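Local coordinates for prephenate dehydrogenase (Aquifex aeolicus, PDB 2G5C), which probably catalyses the NAD-dependent oxidative decarboxylation of prephenate to 4-hydroxyphenylpyruvate in tyrosine biosynthesis, and binds NAD in its nucleotide-binding domain, at residues K41-L45 / G46-E50; S23-K26 / G27-G31; F180-V183 / S184-H188. One frame throughout, in Å; residues are numbered along the deposited sequence.

How the interactions relate
Interactions 1 and 2 are neighbours in the nucleotide-binding domain. Strand 28-32, entered through interaction 2, lies beside the edge strand 50-52, entered through interaction 1, and Asp49 N reaches Ile29 O in a probable hydrogen bond. Both turns follow a helix that ends in a glycine Schellman motif. Interaction 1 is partly buried and built from backbone bonds with aliphatic packing, whereas interaction 2 lies at the surface and rests on one aromatic ring. Interaction 3, across the chain's centre, about 24 Å from interaction 1 and about 22 Å from interaction 2 between nearest atoms, is buried within helix 173-201, where the chemistry is wide-turn backbone bonds and a kink at Pro187 inside one continuous helix.

Interaction 1 (K41-L45 / G46-E50); sequences KAVDL and GIIDE
The flat peptide groups of Ala42 and Val43 meet the amides of Ile47 and Gly46 in different ways. Ile47 N comes almost head-on to Ala42 O, at 2.7 Å. Gly46 N instead stands above the plane of the Val43 carbonyl, 70° out of it, at 3.1 Å from Val43 O. Together the two bonds form a Schellman motif that ends helix 36-44 of the Rossmann-type domain, with Gly46 at positive phi turning the chain out of the helix. Ile48 N adds a weak bond to Ala42 O, so Ala42 O receives one firm and one weak bond from successive amides.

Apolar contacts follow the turn. The methyl of Ala42 faces the branch point of Ile47, as the hydrophobic pair of a Schellman motif does, and also the CG1 arm of Ile48, with Ala42 CB 3.8 Å from Ile48 CG1. That arm sits between the backbone N and the carbonyl carbon (chi1 62°), a setting that carries its CD1 on to CG2 of Val43.

Ile47 also packs on Ala17 and Lys18 of helix 11-22. Asp49 OD2 forms a salt bridge with Arg21 and accepts a hydrogen bond from the backbone N of Ile29, tying the turn to the sheet. Ala42 lies about 6 Å, side chain to side chain, from the NAD-binding Ser38. Leu45 and Ile47 run side by side, and the fit between them is tight: Leu45 CB is only 3.4 Å from Ile47 CG1.

Interaction 2 (S23-K26 / G27-G31); sequences SGFK and GKIYG
The ring of Phe25 turns one face to the backbone of Gly27, and this packing dominates the turn. Gly27 N sits over the ring centre, 3.4 Å above its plane. Farther along the same residue, Gly27 C comes within 3.3 Å of Phe25 CE2 and Gly27 CA lies 3.5 Å from Phe25 CZ. With CG anti to the backbone N (chi1 -170°), the phenyl group follows the chain onward instead of turning back. Its edge meets the Lys28 carbonyl, whose oxygen is in the ring plane, 3.8 Å from Phe25 CE2.

Purely apolar contact is made with Ile29, whose CG1-CD1 arm approaches the ring obliquely; Ile29 CG1 is 3.7 Å from Phe25 CE2. Leu20 of helix 11-22 and Val4 of strand 3-7 also touch Phe25. The ring thus belongs to the first beta-alpha-beta unit of the Rossmann fold, at the turn from helix 11-22 into strand 28-32. The helix closes in a Schellman motif, with Gly24 at a phi of 107°.

Polar contacts involve the loop's carbonyls and the side chains of Lys26, Arg21 and Ser23. Lys26, bent at chi2 and chi4, curls back so that NZ donates to Gly24 O at 2.8 Å, arriving 48° out of the carbonyl plane. Arg21 NH1 spans the loop, binding both Phe25 O and Gly27 O, while Ser23 OG is engaged by Ser19 O and Asp163 O.

Interaction 3 (F180-V183 / S184-H188); sequences FGVV and SHLPH
His185 packs back on Phe180 and Gly181, one turn earlier in helix 173-201, where a wider pi-type turn precedes the kink at Pro187. Its CB touches Gly181 O at 3.4 Å. With CG beside its own backbone N (chi1 -51°), the imidazole folds over the preceding turn. There His185 CG and CD2 each lie 3.3 Å from Phe180 O, which sits over one ring face, toward the rim. His185 ND1 reaches Gly181 CA at 3.4 Å and makes a weak hydrogen bond to Asn237, whereas CE1 and NE2, at the tip, stay near the Phe180 carbonyl.

That carbonyl oxygen also accepts two amides: Ser184 N, and His185 N at 2.9 Å in a nearly straight bond (170°). The latter and Leu186 N to Gly181 O each run from residue i+5 back to residue i, the pi-turn pattern. Pro187, lacking an amide hydrogen, places CD 3.2 Å from Val182 O. Within this dimerization-domain helix, Leu186 and Pro187 meet Leu194 and Phe219 of the second subunit. Ser184 O is held by His188 N and His188 ND1 from opposite faces of its carbonyl plane, the ND1 bond measuring 2.8 Å.

Interaction 1 (K41-L45 / G46-E50)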
ATOM      1  N   LYS A  41      -3.846 -18.406  29.452  1.00 39.56           N
ATOM      2  CA  LYS A  41      -2.762 -18.590  28.499  1.00 39.91           C
ATOM      3  C   LYS A  41      -1.552 -17.739  28.854  1.00 40.74           C
ATOM      4  O   LYS A  41      -0.415 -18.210  28.802  1.00 40.03           O
ATOM      5  CB  LYS A  41      -3.230 -18.246  27.084  1.00 41.83           C
ATOM      6  CG  LYS A  41      -4.130 -19.291  26.455  1.00 43.26           C
ATOM      7  CD  LYS A  41      -4.205 -19.097  24.947  1.00 45.56           C
ATOM      8  CE  LYS A  41      -4.824 -20.305  24.262  1.00 46.27           C
ATOM      9  NZ  LYS A  41      -4.763 -20.187  22.776  1.00 47.73           N
ATOM     10  N   ALA A  42      -1.797 -16.484  29.219  1.00 40.95           N
ATOM     11  CA  ALA A  42      -0.717 -15.569  29.570  1.00 40.75           C
ATOM     12  C   ALA A  42       0.087 -16.108  30.745  1.00 41.36           C
ATOM     13  O   ALA A  42       1.306 -15.934  30.807  1.00 40.79           O
ATOM     14  CB  ALA A  42      -1.281 -14.196  29.904  1.00 40.80           C
ATOM     15  N   VAL A  43      -0.602 -16.764  31.674  1.00 41.29           N
ATOM     16  CA  VAL A  43       0.052 -17.333  32.844  1.00 43.42           C
ATOM     17  C   VAL A  43       0.908 -18.528  32.446  1.00 44.39           C
ATOM     18  O   VAL A  43       2.048 -18.662  32.889  1.00 45.01           O
ATOM     19  CB  VAL A  43      -0.977 -17.793  33.900  1.00 43.16           C
ATOM     20  CG1 VAL A  43      -0.258 -18.415  35.084  1.00 42.74           C
ATOM     21  CG2 VAL A  43      -1.819 -16.612  34.359  1.00 43.68           C
ATOM     22  N   ASP A  44       0.355 -19.397  31.608  1.00 45.55           N
ATOM     23  CA  ASP A  44       1.086 -20.573  31.161  1.00 46.28           C
ATOM     24  C   ASP A  44       2.288 -20.164  30.316  1.00 46.65           C
ATOM     25  O   ASP A  44       3.366 -20.756  30.416  1.00 47.11           O
ATOM     26  CB  ASP A  44       0.176 -21.493  30.344  1.00 47.47           C
ATOM     27  CG  ASP A  44      -0.996 -22.018  31.145  1.00 47.82           C
ATOM     28  OD1 ASP A  44      -0.784 -22.498  32.277  1.00 50.53           O
ATOM     29  OD2 ASP A  44      -2.133 -21.958  30.639  1.00 48.46           O
ATOM     30  N   LEU A  45       2.099 -19.143  29.487  1.00 46.50           N
ATOM     31  CA  LEU A  45       3.164 -18.666  28.617  1.00 46.29           C
ATOM     32  C   LEU A  45       4.221 -17.898  29.392  1.00 45.15           C
ATOM     33  O   LEU A  45       5.229 -17.473  28.828  1.00 45.24           O
ATOM     34  CB  LEU A  45       2.587 -17.774  27.513  1.00 47.22           C
ATOM     35  CG  LEU A  45       1.555 -18.397  26.570  1.00 47.29           C
ATOM     36  CD1 LEU A  45       1.192 -17.393  25.487  1.00 46.81           C
ATOM     37  CD2 LEU A  45       2.121 -19.666  25.949  1.00 48.68           C
ATOM     38  N   GLY A  46       3.989 -17.725  30.689  1.00 44.77           N
ATOM     39  CA  GLY A  46       4.937 -16.995  31.507  1.00 43.98           C
ATOM     40  C   GLY A  46       4.950 -15.525  31.136  1.00 43.11           C
ATOM     41  O   GLY A  46       5.947 -14.832  31.344  1.00 44.55           O
ATOM     42  N   ILE A  47       3.844 -15.053  30.569  1.00 41.31           N
ATOM     43  CA  ILE A  47       3.720 -13.655  30.173  1.00 39.40           C
ATOM     44  C   ILE A  47       3.524 -12.823  31.435  1.00 38.21           C
ATOM     45  O   ILE A  47       4.224 -11.833  31.656  1.00 37.91           O
ATOM     46  CB  ILE A  47       2.504 -13.434  29.253  1.00 39.25           C
ATOM     47  CG1 ILE A  47       2.538 -14.424  28.085  1.00 39.35           C
ATOM     48  CG2 ILE A  47       2.505 -12.003  28.732  1.00 37.51           C
ATOM     49  CD1 ILE A  47       3.710 -14.240  27.157  1.00 38.81           C
ATOM     50  N   ILE A  48       2.560 -13.241  32.253  1.00 37.24           N
ATOM     51  CA  ILE A  48       2.248 -12.580  33.514  1.00 36.64           C
ATOM     52  C   ILE A  48       2.361 -13.610  34.636  1.00 38.15           C
ATOM     53  O   ILE A  48       2.291 -14.817  34.389  1.00 39.01           O
ATOM     54  CB  ILE A  48       0.812 -11.999  33.513  1.00 34.20           C
ATOM     55  CG1 ILE A  48      -0.206 -13.129  33.347  1.00 32.78           C
ATOM     56  CG2 ILE A  48       0.661 -10.984  32.380  1.00 31.58           C
ATOM     57  CD1 ILE A  48      -1.643 -12.701  33.536  1.00 29.93           C
ATOM     58  N   ASP A  49       2.538 -13.135  35.865  1.00 37.73           N
ATOM     59  CA  ASP A  49       2.660 -14.019  37.018  1.00 38.45           C
ATOM     60  C   ASP A  49       1.289 -14.536  37.449  1.00 37.79           C
ATOM     61  O   ASP A  49       1.140 -15.692  37.842  1.00 37.12           O
ATOM     62  CB  ASP A  49       3.324 -13.274  38.177  1.00 38.77           C
ATOM     63  CG  ASP A  49       4.780 -12.938  37.900  1.00 42.06           C
ATOM     64  OD1 ASP A  49       5.606 -13.874  37.844  1.00 44.16           O
ATOM     65  OD2 ASP A  49       5.099 -11.741  37.736  1.00 41.54           O
ATOM     66  N   GLU A  50       0.290 -13.666  37.367  1.00 37.60           N
ATOM     67  CA  GLU A  50      -1.074 -14.002  37.749  1.00 37.56           C
ATOM     68  C   GLU A  50      -2.004 -12.950  37.172  1.00 36.65           C
ATOM     69  O   GLU A  50      -1.584 -11.831  36.877  1.00 35.55           O
ATOM     70  CB  GLU A  50      -1.219 -14.026  39.276  1.00 40.24           C
ATOM     71  CG  GLU A  50      -2.660 -14.221  39.752  1.00 43.64           C
ATOM     72  CD  GLU A  50      -2.828 -14.071  41.257  1.00 46.00           C
ATOM     73  OE1 GLU A  50      -3.982 -14.170  41.731  1.00 46.12           O
ATOM     74  OE2 GLU A  50      -1.819 -13.856  41.966  1.00 47.71           O
TER

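Interaction 2 (S23-K26 / G27-G31)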
ATOM      1  N   SER A  23      14.133  -7.260  29.271  1.00 47.59           N
ATOM      2  CA  SER A  23      14.911  -6.087  29.647  1.00 48.83           C
ATOM      3  C   SER A  23      15.531  -6.233  31.031  1.00 49.08           C
ATOM      4  O   SER A  23      16.298  -5.373  31.465  1.00 48.50           O
ATOM      5  CB  SER A  23      14.041  -4.830  29.593  1.00 49.07           C
ATOM      6  OG  SER A  23      13.705  -4.511  28.251  1.00 50.52           O
ATOM      7  N   GLY A  24      15.191  -7.319  31.721  1.00 49.40           N
ATOM      8  CA  GLY A  24      15.752  -7.561  33.040  1.00 50.37           C
ATOM      9  C   GLY A  24      14.835  -7.358  34.233  1.00 50.74           C
ATOM     10  O   GLY A  24      15.279  -7.463  35.376  1.00 51.12           O
ATOM     11  N   PHE A  25      13.562  -7.069  33.984  1.00 50.29           N
ATOM     12  CA  PHE A  25      12.615  -6.857  35.075  1.00 49.54           C
ATOM     13  C   PHE A  25      12.530  -8.103  35.953  1.00 49.02           C
ATOM     14  O   PHE A  25      12.452  -9.222  35.449  1.00 49.93           O
ATOM     15  CB  PHE A  25      11.230  -6.524  34.519  1.00 48.21           C
ATOM     16  CG  PHE A  25      10.253  -6.054  35.561  1.00 46.94           C
ATOM     17  CD1 PHE A  25      10.464  -4.857  36.240  1.00 47.08           C
ATOM     18  CD2 PHE A  25       9.117  -6.801  35.856  1.00 46.15           C
ATOM     19  CE1 PHE A  25       9.555  -4.409  37.200  1.00 46.64           C
ATOM     20  CE2 PHE A  25       8.202  -6.363  36.811  1.00 45.19           C
ATOM     21  CZ  PHE A  25       8.421  -5.165  37.485  1.00 46.04           C
ATOM     22  N   LYS A  26      12.540  -7.903  37.267  1.00 48.43           N
ATOM     23  CA  LYS A  26      12.471  -9.017  38.207  1.00 47.86           C
ATOM     24  C   LYS A  26      11.245  -8.928  39.113  1.00 46.00           C
ATOM     25  O   LYS A  26      10.994  -9.823  39.920  1.00 45.24           O
ATOM     26  CB  LYS A  26      13.740  -9.053  39.069  1.00 49.17           C
ATOM     27  CG  LYS A  26      15.038  -9.238  38.285  1.00 50.92           C
ATOM     28  CD  LYS A  26      15.102 -10.613  37.631  1.00 52.66           C
ATOM     29  CE  LYS A  26      16.412 -10.820  36.883  1.00 52.78           C
ATOM     30  NZ  LYS A  26      16.566  -9.870  35.746  1.00 54.63           N
ATOM     31  N   GLY A  27      10.483  -7.846  38.972  1.00 44.96           N
ATOM     32  CA  GLY A  27       9.296  -7.656  39.790  1.00 42.83           C
ATOM     33  C   GLY A  27       8.121  -8.511  39.360  1.00 40.82           C
ATOM     34  O   GLY A  27       8.279  -9.453  38.588  1.00 42.15           O
ATOM     35  N   LYS A  28       6.935  -8.182  39.862  1.00 39.14           N
ATOM     36  CA  LYS A  28       5.727  -8.931  39.527  1.00 37.53           C
ATOM     37  C   LYS A  28       4.947  -8.293  38.389  1.00 36.16           C
ATOM     38  O   LYS A  28       4.825  -7.070  38.311  1.00 34.82           O
ATOM     39  CB  LYS A  28       4.819  -9.055  40.755  1.00 39.87           C
ATOM     40  CG  LYS A  28       5.209 -10.174  41.712  1.00 42.85           C
ATOM     41  CD  LYS A  28       4.896 -11.533  41.104  1.00 45.60           C
ATOM     42  CE  LYS A  28       5.462 -12.671  41.940  1.00 47.74           C
ATOM     43  NZ  LYS A  28       6.950 -12.614  42.007  1.00 48.20           N
ATOM     44  N   ILE A  29       4.426  -9.135  37.502  1.00 33.49           N
ATOM     45  CA  ILE A  29       3.640  -8.668  36.370  1.00 31.09           C
ATOM     46  C   ILE A  29       2.271  -9.316  36.460  1.00 29.61           C
ATOM     47  O   ILE A  29       2.137 -10.533  36.379  1.00 29.23           O
ATOM     48  CB  ILE A  29       4.300  -9.040  35.032  1.00 29.73           C
ATOM     49  CG1 ILE A  29       5.673  -8.368  34.934  1.00 30.89           C
ATOM     50  CG2 ILE A  29       3.424  -8.589  33.881  1.00 28.11           C
ATOM     51  CD1 ILE A  29       6.456  -8.726  33.691  1.00 27.63           C
ATOM     52  N   TYR A  30       1.254  -8.486  36.638  1.00 29.41           N
ATOM     53  CA  TYR A  30      -0.113  -8.958  36.771  1.00 28.57           C
ATOM     54  C   TYR A  30      -0.935  -8.576  35.554  1.00 27.91           C
ATOM     55  O   TYR A  30      -0.526  -7.730  34.753  1.00 25.63           O
ATOM     56  CB  TYR A  30      -0.744  -8.346  38.025  1.00 30.55           C
ATOM     57  CG  TYR A  30      -0.066  -8.743  39.310  1.00 30.92           C
ATOM     58  CD1 TYR A  30      -0.212 -10.029  39.826  1.00 32.81           C
ATOM     59  CD2 TYR A  30       0.729  -7.836  40.011  1.00 32.34           C
ATOM     60  CE1 TYR A  30       0.414 -10.403  41.011  1.00 33.52           C
ATOM     61  CE2 TYR A  30       1.360  -8.200  41.197  1.00 32.34           C
ATOM     62  CZ  TYR A  30       1.199  -9.486  41.692  1.00 34.57           C
ATOM     63  OH  TYR A  30       1.820  -9.857  42.870  1.00 36.07           O
ATOM     64  N   GLY A  31      -2.103  -9.193  35.428  1.00 26.46           N
ATOM     65  CA  GLY A  31      -2.958  -8.893  34.301  1.00 26.42           C
ATOM     66  C   GLY A  31      -4.432  -8.852  34.639  1.00 27.93           C
ATOM     67  O   GLY A  31      -4.899  -9.536  35.550  1.00 28.59           O
TER

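Interaction 3 (F180-V183 / S184-H188)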
ATOM      1  N   PHE A 180      -1.220  11.580  13.008  1.00 18.20           N
ATOM      2  CA  PHE A 180      -1.610  10.218  12.703  1.00 19.77           C
ATOM      3  C   PHE A 180      -2.958  10.135  12.018  1.00 18.66           C
ATOM      4  O   PHE A 180      -3.286   9.129  11.395  1.00 19.19           O
ATOM      5  CB  PHE A 180      -1.538   9.377  13.976  1.00 19.28           C
ATOM      6  CG  PHE A 180      -0.131   9.176  14.445  1.00 23.93           C
ATOM      7  CD1 PHE A 180       0.684   8.228  13.832  1.00 23.23           C
ATOM      8  CD2 PHE A 180       0.427  10.021  15.404  1.00 23.13           C
ATOM      9  CE1 PHE A 180       2.035   8.130  14.155  1.00 25.56           C
ATOM     10  CE2 PHE A 180       1.773   9.931  15.734  1.00 25.56           C
ATOM     11  CZ  PHE A 180       2.582   8.984  15.104  1.00 24.99           C
ATOM     12  N   GLY A 181      -3.730  11.212  12.112  1.00 18.39           N
ATOM     13  CA  GLY A 181      -5.004  11.235  11.432  1.00 16.11           C
ATOM     14  C   GLY A 181      -4.703  11.266   9.942  1.00 17.50           C
ATOM     15  O   GLY A 181      -5.402  10.645   9.139  1.00 18.23           O
ATOM     16  N   VAL A 182      -3.643  11.977   9.564  1.00 16.89           N
ATOM     17  CA  VAL A 182      -3.272  12.079   8.156  1.00 16.33           C
ATOM     18  C   VAL A 182      -2.360  10.954   7.652  1.00 17.31           C
ATOM     19  O   VAL A 182      -2.613  10.384   6.587  1.00 17.26           O
ATOM     20  CB  VAL A 182      -2.580  13.442   7.850  1.00 18.49           C
ATOM     21  CG1 VAL A 182      -2.341  13.579   6.347  1.00 17.40           C
ATOM     22  CG2 VAL A 182      -3.443  14.599   8.360  1.00 16.81           C
ATOM     23  N   VAL A 183      -1.311  10.626   8.405  1.00 15.92           N
ATOM     24  CA  VAL A 183      -0.368   9.591   7.966  1.00 18.24           C
ATOM     25  C   VAL A 183      -0.754   8.138   8.219  1.00 17.99           C
ATOM     26  O   VAL A 183      -0.125   7.230   7.676  1.00 17.86           O
ATOM     27  CB  VAL A 183       1.043   9.805   8.587  1.00 16.80           C
ATOM     28  CG1 VAL A 183       1.548  11.218   8.275  1.00 14.33           C
ATOM     29  CG2 VAL A 183       0.999   9.560  10.100  1.00 17.69           C
ATOM     30  N   SER A 184      -1.780   7.914   9.030  1.00 20.86           N
ATOM     31  CA  SER A 184      -2.204   6.558   9.347  1.00 19.14           C
ATOM     32  C   SER A 184      -3.688   6.290   9.127  1.00 18.76           C
ATOM     33  O   SER A 184      -4.061   5.355   8.423  1.00 18.66           O
ATOM     34  CB  SER A 184      -1.845   6.231  10.801  1.00 21.82           C
ATOM     35  OG  SER A 184      -2.449   5.014  11.207  1.00 21.27           O
ATOM     36  N   HIS A 185      -4.540   7.105   9.732  1.00 17.20           N
ATOM     37  CA  HIS A 185      -5.976   6.899   9.597  1.00 17.50           C
ATOM     38  C   HIS A 185      -6.460   7.108   8.169  1.00 17.25           C
ATOM     39  O   HIS A 185      -7.190   6.275   7.633  1.00 17.14           O
ATOM     40  CB  HIS A 185      -6.711   7.818  10.569  1.00 15.67           C
ATOM     41  CG  HIS A 185      -6.189   7.726  11.970  1.00 19.23           C
ATOM     42  ND1 HIS A 185      -6.513   8.638  12.952  1.00 17.48           N
ATOM     43  CD2 HIS A 185      -5.340   6.840  12.543  1.00 14.08           C
ATOM     44  CE1 HIS A 185      -5.883   8.317  14.069  1.00 18.43           C
ATOM     45  NE2 HIS A 185      -5.165   7.230  13.848  1.00 17.35           N
ATOM     46  N   LEU A 186      -6.048   8.211   7.551  1.00 17.12           N
ATOM     47  CA  LEU A 186      -6.451   8.506   6.176  1.00 15.84           C
ATOM     48  C   LEU A 186      -6.082   7.357   5.237  1.00 17.55           C
ATOM     49  O   LEU A 186      -6.914   6.898   4.454  1.00 16.19           O
ATOM     50  CB  LEU A 186      -5.798   9.812   5.702  1.00 15.84           C
ATOM     51  CG  LEU A 186      -5.844  10.103   4.201  1.00 17.46           C
ATOM     52  CD1 LEU A 186      -7.294  10.223   3.730  1.00 15.00           C
ATOM     53  CD2 LEU A 186      -5.056  11.384   3.914  1.00 15.63           C
ATOM     54  N   PRO A 187      -4.823   6.882   5.291  1.00 17.27           N
ATOM     55  CA  PRO A 187      -4.400   5.777   4.425  1.00 18.98           C
ATOM     56  C   PRO A 187      -5.286   4.549   4.603  1.00 19.60           C
ATOM     57  O   PRO A 187      -5.594   3.847   3.640  1.00 18.46           O
ATOM     58  CB  PRO A 187      -2.963   5.522   4.874  1.00 21.52           C
ATOM     59  CG  PRO A 187      -2.493   6.883   5.250  1.00 18.22           C
ATOM     60  CD  PRO A 187      -3.668   7.449   6.012  1.00 17.91           C
ATOM     61  N   HIS A 188      -5.698   4.283   5.840  1.00 19.73           N
ATOM     62  CA  HIS A 188      -6.565   3.138   6.091  1.00 19.51           C
ATOM     63  C   HIS A 188      -7.959   3.406   5.535  1.00 18.46           C
ATOM     64  O   HIS A 188      -8.545   2.547   4.877  1.00 20.06           O
ATOM     65  CB  HIS A 188      -6.619   2.812   7.595  1.00 20.30           C
ATOM     66  CG  HIS A 188      -5.445   2.013   8.077  1.00 22.43           C
ATOM     67  ND1 HIS A 188      -4.190   2.556   8.248  1.00 23.96           N
ATOM     68  CD2 HIS A 188      -5.327   0.695   8.375  1.00 23.41           C
ATOM     69  CE1 HIS A 188      -3.348   1.611   8.630  1.00 22.76           C
ATOM     70  NE2 HIS A 188      -4.013   0.472   8.714  1.00 24.63           N
TER